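Long-range contacts in 3-oxo-glucose-6-phosphate:glutamate aminotransferase (Bacillus subtilis subsp. subtilis, PDB 4K2M), which catalyses the reversible, pyridoxal phosphate-dependent transamination of 3-dehydro-glucose 6-phosphate to kanosamine 6-phosphate, with glutamate as amino donor, on the route to the antibiotic kanosamine: residues Leu72-Leu77 / Asn246-Phe251; Ser67-Leu72 / His414-Pro419; Asn80-Asp85 / Leu306-Tyr311. All coordinates share one frame; numbering follows the deposited sequence.

Contact 1 (Leu72-Leu77 / Asn246-Phe251); sequences LPVDRL and NPYKNF. With O1G (3-deoxy-3-[(E)-({3-hydroxy-2-methyl-5-[(phosphonooxy)methyl]pyridin-4-yl}methylidene)amino]-6-O-phosphono-alpha-D-gluco pyranose), chain C.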
# COMPACT_ATOMS: atom_id res chain seq x y z
N LEU A 72 -11.67 11.00 18.55
CA LEU A 72 -11.80 10.62 17.14
C LEU A 72 -12.24 9.17 17.02
O LEU A 72 -11.43 8.29 16.76
CB LEU A 72 -10.47 10.82 16.40
CG LEU A 72 -10.55 10.67 14.87
CD1 LEU A 72 -11.37 11.80 14.25
CD2 LEU A 72 -9.16 10.61 14.26
N PRO A 73 -13.55 8.93 17.20
CA PRO A 73 -14.12 7.58 17.07
C PRO A 73 -14.16 7.19 15.59
O PRO A 73 -14.96 7.74 14.82
CB PRO A 73 -15.53 7.74 17.65
CG PRO A 73 -15.86 9.19 17.50
CD PRO A 73 -14.57 9.95 17.50
N VAL A 74 -13.29 6.27 15.18
CA VAL A 74 -13.11 6.02 13.76
C VAL A 74 -14.35 5.47 13.09
O VAL A 74 -14.49 5.58 11.87
CB VAL A 74 -11.90 5.09 13.44
CG1 VAL A 74 -10.63 5.73 13.93
CG2 VAL A 74 -12.10 3.69 14.05
N ASP A 75 -15.26 4.88 13.87
CA ASP A 75 -16.48 4.34 13.30
C ASP A 75 -17.37 5.47 12.80
O ASP A 75 -18.17 5.29 11.89
CB ASP A 75 -17.23 3.46 14.32
CG ASP A 75 -17.61 4.22 15.58
OD1 ASP A 75 -16.69 4.68 16.29
OD2 ASP A 75 -18.82 4.35 15.86
N ARG A 76 -17.20 6.66 13.38
CA ARG A 76 -18.02 7.79 12.98
C ARG A 76 -17.41 8.62 11.86
O ARG A 76 -18.03 9.56 11.37
CB ARG A 76 -18.35 8.65 14.21
CG ARG A 76 -19.30 7.93 15.16
CD ARG A 76 -19.48 8.70 16.46
NE ARG A 76 -20.02 10.05 16.26
CZ ARG A 76 -20.03 10.98 17.21
NH1 ARG A 76 -19.53 10.69 18.41
NH2 ARG A 76 -20.52 12.19 16.95
N LEU A 77 -16.21 8.25 11.42
CA LEU A 77 -15.59 8.94 10.30
C LEU A 77 -16.15 8.45 8.96
O LEU A 77 -15.85 9.01 7.91
CB LEU A 77 -14.07 8.80 10.32
CG LEU A 77 -13.37 9.55 11.45
CD1 LEU A 77 -11.87 9.32 11.40
CD2 LEU A 77 -13.69 11.03 11.34
N ASN A 246 -5.48 8.59 3.59
CA ASN A 246 -5.68 7.74 4.77
C ASN A 246 -7.10 8.00 5.33
O ASN A 246 -7.64 9.12 5.21
CB ASN A 246 -4.56 8.04 5.78
CG ASN A 246 -4.91 7.67 7.19
OD1 ASN A 246 -5.58 8.45 7.89
ND2 ASN A 246 -4.44 6.51 7.65
N PRO A 247 -7.73 6.98 5.90
CA PRO A 247 -9.13 7.14 6.31
C PRO A 247 -9.41 8.22 7.35
O PRO A 247 -10.59 8.56 7.51
CB PRO A 247 -9.46 5.77 6.92
CG PRO A 247 -8.56 4.84 6.20
CD PRO A 247 -7.28 5.58 6.01
N TYR A 248 -8.40 8.71 8.06
CA TYR A 248 -8.66 9.78 9.03
C TYR A 248 -8.54 11.16 8.41
O TYR A 248 -8.79 12.16 9.09
CB TYR A 248 -7.71 9.68 10.22
CG TYR A 248 -7.47 8.27 10.70
CD1 TYR A 248 -8.51 7.36 10.84
CD2 TYR A 248 -6.19 7.85 10.99
CE1 TYR A 248 -8.27 6.06 11.27
CE2 TYR A 248 -5.94 6.57 11.43
CZ TYR A 248 -6.97 5.68 11.57
OH TYR A 248 -6.69 4.40 11.99
N LYS A 249 -8.15 11.25 7.14
CA LYS A 249 -7.96 12.57 6.52
C LYS A 249 -9.30 13.23 6.16
O LYS A 249 -10.36 12.59 6.21
CB LYS A 249 -7.05 12.47 5.28
CG LYS A 249 -5.63 11.93 5.56
CD LYS A 249 -4.87 12.80 6.56
CE LYS A 249 -3.57 12.11 6.97
NZ LYS A 249 -3.89 10.92 7.84
N ASN A 250 -9.25 14.50 5.79
CA ASN A 250 -10.49 15.21 5.44
C ASN A 250 -11.24 14.51 4.31
O ASN A 250 -12.48 14.54 4.24
CB ASN A 250 -10.18 16.65 5.02
CG ASN A 250 -9.89 17.55 6.22
OD1 ASN A 250 -9.40 17.09 7.24
ND2 ASN A 250 -10.20 18.84 6.08
N PHE A 251 -10.48 13.90 3.41
CA PHE A 251 -11.01 12.99 2.41
C PHE A 251 -10.12 11.75 2.46
O PHE A 251 -8.90 11.86 2.32
CB PHE A 251 -10.93 13.61 1.01
CG PHE A 251 -10.99 12.59 -0.10
CD1 PHE A 251 -11.98 11.61 -0.10
CD2 PHE A 251 -10.06 12.60 -1.13
CE1 PHE A 251 -12.04 10.65 -1.10
CE2 PHE A 251 -10.11 11.65 -2.14
CZ PHE A 251 -11.11 10.67 -2.12
P O1G C . 0.04 8.47 4.97
C3A O1G C . 0.53 13.48 7.86
O3 O1G C . -0.34 13.78 8.85
C1 O1G C . -2.03 9.75 12.33
N1' O1G C . 2.23 14.09 6.33
C2 O1G C . -1.41 10.76 11.37
O2 O1G C . -2.03 12.04 11.76
C9A O1G C . 1.39 14.44 7.31
C2A O1G C . 1.40 15.89 7.77
C3 O1G C . -1.66 10.44 9.88
N3' O1G C . -0.77 11.36 9.15
O1 O1G C . -3.47 9.86 12.36
C4 O1G C . -1.41 8.96 9.56
O4 O1G C . -2.15 8.81 8.33
C4A O1G C . 0.55 12.18 7.40
C4B O1G C . -0.32 11.14 7.97
C5 O1G C . -2.16 8.11 10.59
O5 O1G C . -1.72 8.41 11.92
C5A O1G C . 1.44 11.84 6.38
C5T O1G C . 1.62 10.45 5.75
C6 O1G C . -1.84 6.65 10.52
C6A O1G C . 2.28 12.82 5.87
OP1 O1G C . 1.35 7.82 4.56
OP2 O1G C . -0.99 8.43 3.89
OP3 O1G C . -0.43 7.99 6.36
OP4 O1G C . 0.38 10.07 5.10
O6 O1G C . -2.66 5.83 11.26
P' O1G C . -3.02 4.35 10.74
OP6 O1G C . -3.77 4.54 9.44
OP7 O1G C . -1.74 3.56 10.60
OP8 O1G C . -3.92 3.83 11.87
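Y248 stands between the loop 72-77 and the bound kanosamine-phosphate adduct, with CD1 and CE1 of its ring toward the loop and CD2, CE2 and OH toward the adduct. The tight part is on the protein side. CG1 of V74 lies 3.6 Å from CE1 of Y248, and CD1 of L77 comes to 3.9 Å from CD1 of the same ring, L77 and Y248 crossing at about a right angle. L77 gets there because its CG is anti to its own carbonyl carbon (chi1 -70°) with an extended chain beyond, which brings CD1 close to Y248 CA as well.

N246 to K249 forms a type I beta turn, overlaid by an Asx turn in which Y248 N donates to N246 OD1 at 2.8 Å. K249 NZ reaches that OD1 from the opposite face of the amide. In this aspartate aminotransferase fold the turn carries K249, the lysine that forms the internal aldimine with pyridoxal phosphate; here it is detached, as expected for an external aldimine. Its NZ donates to the sugar hydroxyl O4 of the adduct at 2.8 Å. Y248 OH donates to the sugar phosphate oxygen OP8, also at 2.8 Å and in the plane of the ring, while N246 ND2 makes a weak bond to OP6 of the same phosphate.

Packing is looser at the start of the loop, where L72 CD2 only comes to 4.4 Å from Y248 CB. D75 and R76 turn to other neighbours: R76 forms a salt bridge with E425, and D75, an exposed residue, packs on P95 of the second subunit.

Contact 2 (Ser67-Leu72 / His414-Pro419); sequences SKVPFL and HLPLYP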
# COMPACT_ATOMS: atom_id res chain seq x y z
N SER A 67 -22.18 12.06 28.19
CA SER A 67 -21.35 11.72 29.36
C SER A 67 -19.89 11.49 28.97
O SER A 67 -19.00 11.48 29.83
CB SER A 67 -21.90 10.49 30.07
OG SER A 67 -21.70 9.33 29.29
N LYS A 68 -19.64 11.29 27.69
CA LYS A 68 -18.26 11.17 27.22
C LYS A 68 -18.14 11.67 25.78
O LYS A 68 -19.10 11.62 25.00
CB LYS A 68 -17.76 9.74 27.35
CG LYS A 68 -18.19 8.82 26.25
CD LYS A 68 -17.43 7.50 26.32
CE LYS A 68 -17.02 7.06 24.92
NZ LYS A 68 -18.15 7.13 23.96
N VAL A 69 -16.96 12.21 25.46
CA VAL A 69 -16.70 12.72 24.13
C VAL A 69 -15.35 12.17 23.69
O VAL A 69 -14.30 12.67 24.10
CB VAL A 69 -16.61 14.26 24.12
CG1 VAL A 69 -16.33 14.77 22.72
CG2 VAL A 69 -17.91 14.89 24.64
N PRO A 70 -15.37 11.10 22.88
CA PRO A 70 -14.13 10.57 22.30
C PRO A 70 -13.52 11.60 21.36
O PRO A 70 -14.23 12.36 20.73
CB PRO A 70 -14.61 9.35 21.50
CG PRO A 70 -15.98 9.04 22.01
CD PRO A 70 -16.56 10.33 22.48
N PHE A 71 -12.19 11.62 21.28
CA PHE A 71 -11.54 12.58 20.40
C PHE A 71 -11.80 12.26 18.92
O PHE A 71 -12.11 13.15 18.12
CB PHE A 71 -10.03 12.60 20.67
CG PHE A 71 -9.29 13.55 19.79
CD1 PHE A 71 -9.25 14.91 20.09
CD2 PHE A 71 -8.63 13.10 18.65
CE1 PHE A 71 -8.57 15.80 19.26
CE2 PHE A 71 -7.96 13.96 17.83
CZ PHE A 71 -7.92 15.33 18.13
N LEU A 72 -11.67 11.00 18.55
CA LEU A 72 -11.80 10.62 17.14
C LEU A 72 -12.24 9.17 17.02
O LEU A 72 -11.43 8.29 16.76
CB LEU A 72 -10.47 10.82 16.40
CG LEU A 72 -10.55 10.67 14.87
CD1 LEU A 72 -11.37 11.80 14.25
CD2 LEU A 72 -9.16 10.61 14.26
N HIS A 414 -5.22 19.70 21.11
CA HIS A 414 -6.21 19.52 20.06
C HIS A 414 -7.56 19.12 20.63
O HIS A 414 -7.64 18.21 21.47
CB HIS A 414 -5.71 18.49 19.04
CG HIS A 414 -4.54 18.97 18.25
ND1 HIS A 414 -3.25 18.54 18.47
CD2 HIS A 414 -4.46 19.91 17.27
CE1 HIS A 414 -2.43 19.17 17.65
NE2 HIS A 414 -3.14 20.01 16.91
N LEU A 415 -8.61 19.80 20.15
CA LEU A 415 -9.98 19.56 20.58
C LEU A 415 -10.67 18.70 19.52
O LEU A 415 -10.34 18.81 18.34
CB LEU A 415 -10.71 20.89 20.71
CG LEU A 415 -10.05 21.91 21.61
CD1 LEU A 415 -11.02 23.08 21.76
CD2 LEU A 415 -9.72 21.30 22.97
N PRO A 416 -11.65 17.87 19.93
CA PRO A 416 -12.33 17.02 18.94
C PRO A 416 -12.92 17.83 17.78
O PRO A 416 -13.56 18.86 18.02
CB PRO A 416 -13.46 16.39 19.76
CG PRO A 416 -12.91 16.33 21.15
CD PRO A 416 -12.11 17.60 21.31
N LEU A 417 -12.67 17.38 16.55
CA LEU A 417 -13.24 18.05 15.37
C LEU A 417 -13.20 17.09 14.18
O LEU A 417 -12.14 16.71 13.70
CB LEU A 417 -12.52 19.37 15.06
CG LEU A 417 -13.28 20.34 14.13
CD1 LEU A 417 -12.77 21.78 14.24
CD2 LEU A 417 -13.21 19.90 12.66
N TYR A 418 -14.38 16.68 13.71
CA TYR A 418 -14.45 15.86 12.52
C TYR A 418 -15.87 16.03 12.01
O TYR A 418 -16.73 16.50 12.76
CB TYR A 418 -14.08 14.39 12.83
CG TYR A 418 -14.92 13.78 13.93
CD1 TYR A 418 -16.06 13.03 13.64
CD2 TYR A 418 -14.56 13.94 15.27
CE1 TYR A 418 -16.85 12.48 14.66
CE2 TYR A 418 -15.34 13.39 16.29
CZ TYR A 418 -16.47 12.67 15.97
OH TYR A 418 -17.23 12.12 16.98
N PRO A 419 -16.12 15.72 10.73
CA PRO A 419 -17.43 16.16 10.19
C PRO A 419 -18.67 15.58 10.88
O PRO A 419 -19.68 16.29 10.95
CB PRO A 419 -17.38 15.70 8.73
CG PRO A 419 -15.94 15.61 8.41
CD PRO A 419 -15.24 15.17 9.68
O HOH W 1 -16.63 12.47 19.55
O HOH W 2 -11.16 14.96 16.26
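Strand 412-415, which pairs antiparallel with strand 353-356, runs out into the segment P416-P419, and F71 lays its ring against the place where it does so. CE1 of F71 sits 3.4 Å from H414 O and 3.9 Å from H414 CB. The neighbouring CD1 meets the pyrrolidine of P416, 4.1 Å from its CG. With CG of F71 anti to the backbone N (chi1 179°), the side chain carries the ring out from the loop to the end of the strand. Two residues earlier, V69 CG1 touches P416 CG, the two side chains crossing at about a right angle.

Together these residues join the connection between helices 53-57 and 80-93 to the C-terminal part of the aminotransferase fold. V69 also has backbone bonds to G374 and Q376, and V69 and P416 both rest on V429 of helix 423-441.

Y418 carries the rest of the contact. Its CG sits between the backbone N and the carbonyl carbon (chi1 55°), which folds the ring back toward the loop: CD2 lies 4.0 Å from CD1 of L72, and CE2 3.7 Å from F71 O. The polar links between the segments pass through water. One water donates to P70 O and hydrogen-bonds Y418 OH, both at 2.7 Å, lying in the plane of the tyrosine ring. A second accepts from L417 N at 2.9 Å and sits over the centre of the F71 ring; it lies 2.8 Å from F71 O and can donate to it, though it has more acceptors in reach than protons to give.

Contact 3 (Asn80-Asp85 / Leu306-Tyr311); sequences NDEVED and LERMKY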
# COMPACT_ATOMS: atom_id res chain seq x y z
N ASN A 80 -23.30 6.02 7.33
CA ASN A 80 -24.05 4.90 6.77
C ASN A 80 -24.23 5.06 5.27
O ASN A 80 -24.19 4.09 4.52
CB ASN A 80 -25.41 4.75 7.47
CG ASN A 80 -25.30 4.24 8.90
OD1 ASN A 80 -24.29 3.65 9.28
ND2 ASN A 80 -26.35 4.46 9.69
N ASP A 81 -24.44 6.30 4.81
CA ASP A 81 -24.62 6.53 3.38
C ASP A 81 -23.35 6.19 2.58
O ASP A 81 -23.41 5.64 1.48
CB ASP A 81 -25.07 7.97 3.10
CG ASP A 81 -26.55 8.19 3.40
OD1 ASP A 81 -27.27 7.20 3.69
OD2 ASP A 81 -27.00 9.36 3.32
N GLU A 82 -22.19 6.49 3.15
CA GLU A 82 -20.94 6.14 2.48
C GLU A 82 -20.81 4.63 2.39
O GLU A 82 -20.43 4.09 1.34
CB GLU A 82 -19.74 6.73 3.22
CG GLU A 82 -19.60 8.23 3.06
CD GLU A 82 -18.51 8.80 3.95
OE1 GLU A 82 -18.81 9.12 5.12
OE2 GLU A 82 -17.36 8.93 3.47
N VAL A 83 -21.14 3.93 3.47
CA VAL A 83 -21.02 2.48 3.50
C VAL A 83 -21.90 1.88 2.42
O VAL A 83 -21.48 0.96 1.70
CB VAL A 83 -21.37 1.89 4.89
CG1 VAL A 83 -21.46 0.36 4.82
CG2 VAL A 83 -20.31 2.29 5.91
N GLU A 84 -23.11 2.41 2.28
CA GLU A 84 -24.02 1.94 1.24
C GLU A 84 -23.45 2.18 -0.17
O GLU A 84 -23.45 1.26 -1.01
CB GLU A 84 -25.40 2.60 1.39
CG GLU A 84 -26.40 2.20 0.33
CD GLU A 84 -27.82 2.63 0.68
OE1 GLU A 84 -28.00 3.25 1.75
OE2 GLU A 84 -28.75 2.34 -0.10
N ASP A 85 -22.94 3.39 -0.42
CA ASP A 85 -22.32 3.71 -1.70
C ASP A 85 -21.14 2.78 -2.00
O ASP A 85 -20.96 2.36 -3.14
CB ASP A 85 -21.80 5.15 -1.72
CG ASP A 85 -22.92 6.18 -1.78
OD1 ASP A 85 -24.07 5.79 -2.08
OD2 ASP A 85 -22.65 7.37 -1.53
N LEU A 306 -13.75 7.40 -5.38
CA LEU A 306 -14.68 8.11 -6.25
C LEU A 306 -16.04 8.20 -5.58
O LEU A 306 -16.84 9.08 -5.91
CB LEU A 306 -14.77 7.42 -7.61
CG LEU A 306 -13.52 7.65 -8.45
CD1 LEU A 306 -13.42 6.68 -9.62
CD2 LEU A 306 -13.49 9.10 -8.97
N GLU A 307 -16.32 7.31 -4.63
CA GLU A 307 -17.56 7.41 -3.86
C GLU A 307 -17.40 8.37 -2.70
O GLU A 307 -18.23 9.26 -2.50
CB GLU A 307 -18.01 6.05 -3.32
CG GLU A 307 -18.46 5.07 -4.38
CD GLU A 307 -19.51 5.65 -5.30
OE1 GLU A 307 -20.46 6.30 -4.81
OE2 GLU A 307 -19.37 5.49 -6.53
N ARG A 308 -16.34 8.19 -1.91
CA ARG A 308 -16.21 8.99 -0.69
C ARG A 308 -15.96 10.45 -1.00
O ARG A 308 -16.29 11.31 -0.19
CB ARG A 308 -15.13 8.41 0.24
CG ARG A 308 -15.47 6.98 0.71
CD ARG A 308 -14.64 6.56 1.92
NE ARG A 308 -15.09 7.29 3.11
CZ ARG A 308 -14.49 7.29 4.29
NH1 ARG A 308 -13.37 6.59 4.50
NH2 ARG A 308 -15.04 7.98 5.28
N MET A 309 -15.41 10.73 -2.18
CA MET A 309 -15.11 12.10 -2.57
C MET A 309 -16.37 12.93 -2.71
O MET A 309 -16.31 14.16 -2.63
CB MET A 309 -14.33 12.14 -3.89
CG MET A 309 -13.52 13.42 -4.09
SD MET A 309 -12.41 13.27 -5.52
CE MET A 309 -13.03 11.73 -6.15
N LYS A 310 -17.51 12.26 -2.92
CA LYS A 310 -18.77 12.97 -3.09
C LYS A 310 -19.17 13.73 -1.84
O LYS A 310 -20.03 14.62 -1.89
CB LYS A 310 -19.88 11.99 -3.48
CG LYS A 310 -19.61 11.26 -4.78
CD LYS A 310 -20.62 10.15 -4.99
CE LYS A 310 -20.43 9.51 -6.36
NZ LYS A 310 -21.39 8.40 -6.58
N TYR A 311 -18.54 13.38 -0.72
CA TYR A 311 -18.85 13.97 0.58
C TYR A 311 -17.87 15.07 0.98
O TYR A 311 -18.08 15.73 2.00
CB TYR A 311 -18.88 12.86 1.66
CG TYR A 311 -19.96 11.82 1.45
CD1 TYR A 311 -21.13 11.84 2.20
CD2 TYR A 311 -19.81 10.83 0.49
CE1 TYR A 311 -22.13 10.88 1.99
CE2 TYR A 311 -20.80 9.87 0.28
CZ TYR A 311 -21.95 9.91 1.02
OH TYR A 311 -22.91 8.94 0.77
O HOH W 3 -16.05 10.95 2.65
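E82 and R308, with Y311 beside them, fasten the start of helix 80-93 to the segment 306-311, which leads from helix 299-308 through a 3-10 segment to helix 312-329. Two helices of the aminotransferase fold are joined here largely by polar groups.

The ionic part is a side-on salt bridge. NE of R308 donates to E82 OE2 at 2.8 Å (N-H...O 160°), and NH2 donates to the same atom at 3.1 Å along a more bent line. OE2 lies in the guanidinium plane, yet both nitrogens meet it from one face of the carboxylate, well out of its plane. This oxygen is thus gripped by two donors of one arginine; a water that donates to R308 O makes an additional, unusually short contact with it. The other oxygen, OE1, accepts from T79 N, which helps to fix the carboxylate's rotation.

The apolar part is a CH-pi contact: CG of E82 stands 3.5 Å from the centroid of the Y311 ring, nearly on its normal. With chi1 at -72° and the chain extended beyond CG, the E82 methylene lies over the face of the ring while the carboxylate goes on to R308.

A third group gathers around D85. Its OD2 also forms a salt bridge with R42, a residue of helix 41-46. E307 OE1 is 4.1 Å from OD2, a pairing of like charges probably eased by R42 and by K310, whose NZ forms a salt bridge to E307 OE1. The hydroxyl of Y311 completes this cluster: OH donates to D85 OD2 at 2.8 Å, with OD2 in the plane of the ring and OH itself above the carboxylate plane.

Contacts 1 and 2 use the same loop and share L72, which meets Y248 in the first and Y418 in the second; contact 2 is the more buried. Contact 1 is a surface contact, yet it borders the adduct, so apolar packing on one flank gives way to phosphate and hydroxyl bonds on the other. Contact 2 is apolar, with waters carrying its polar links. Contact 3, partly buried and about 22 Å from contact 2 between centres, relies on charged groups instead. It adjoins contact 1, since R308 NH2 approaches L77 O and F251 packs on the backbone of R308 and M309. Contacts 1 and 3 both touch the second subunit.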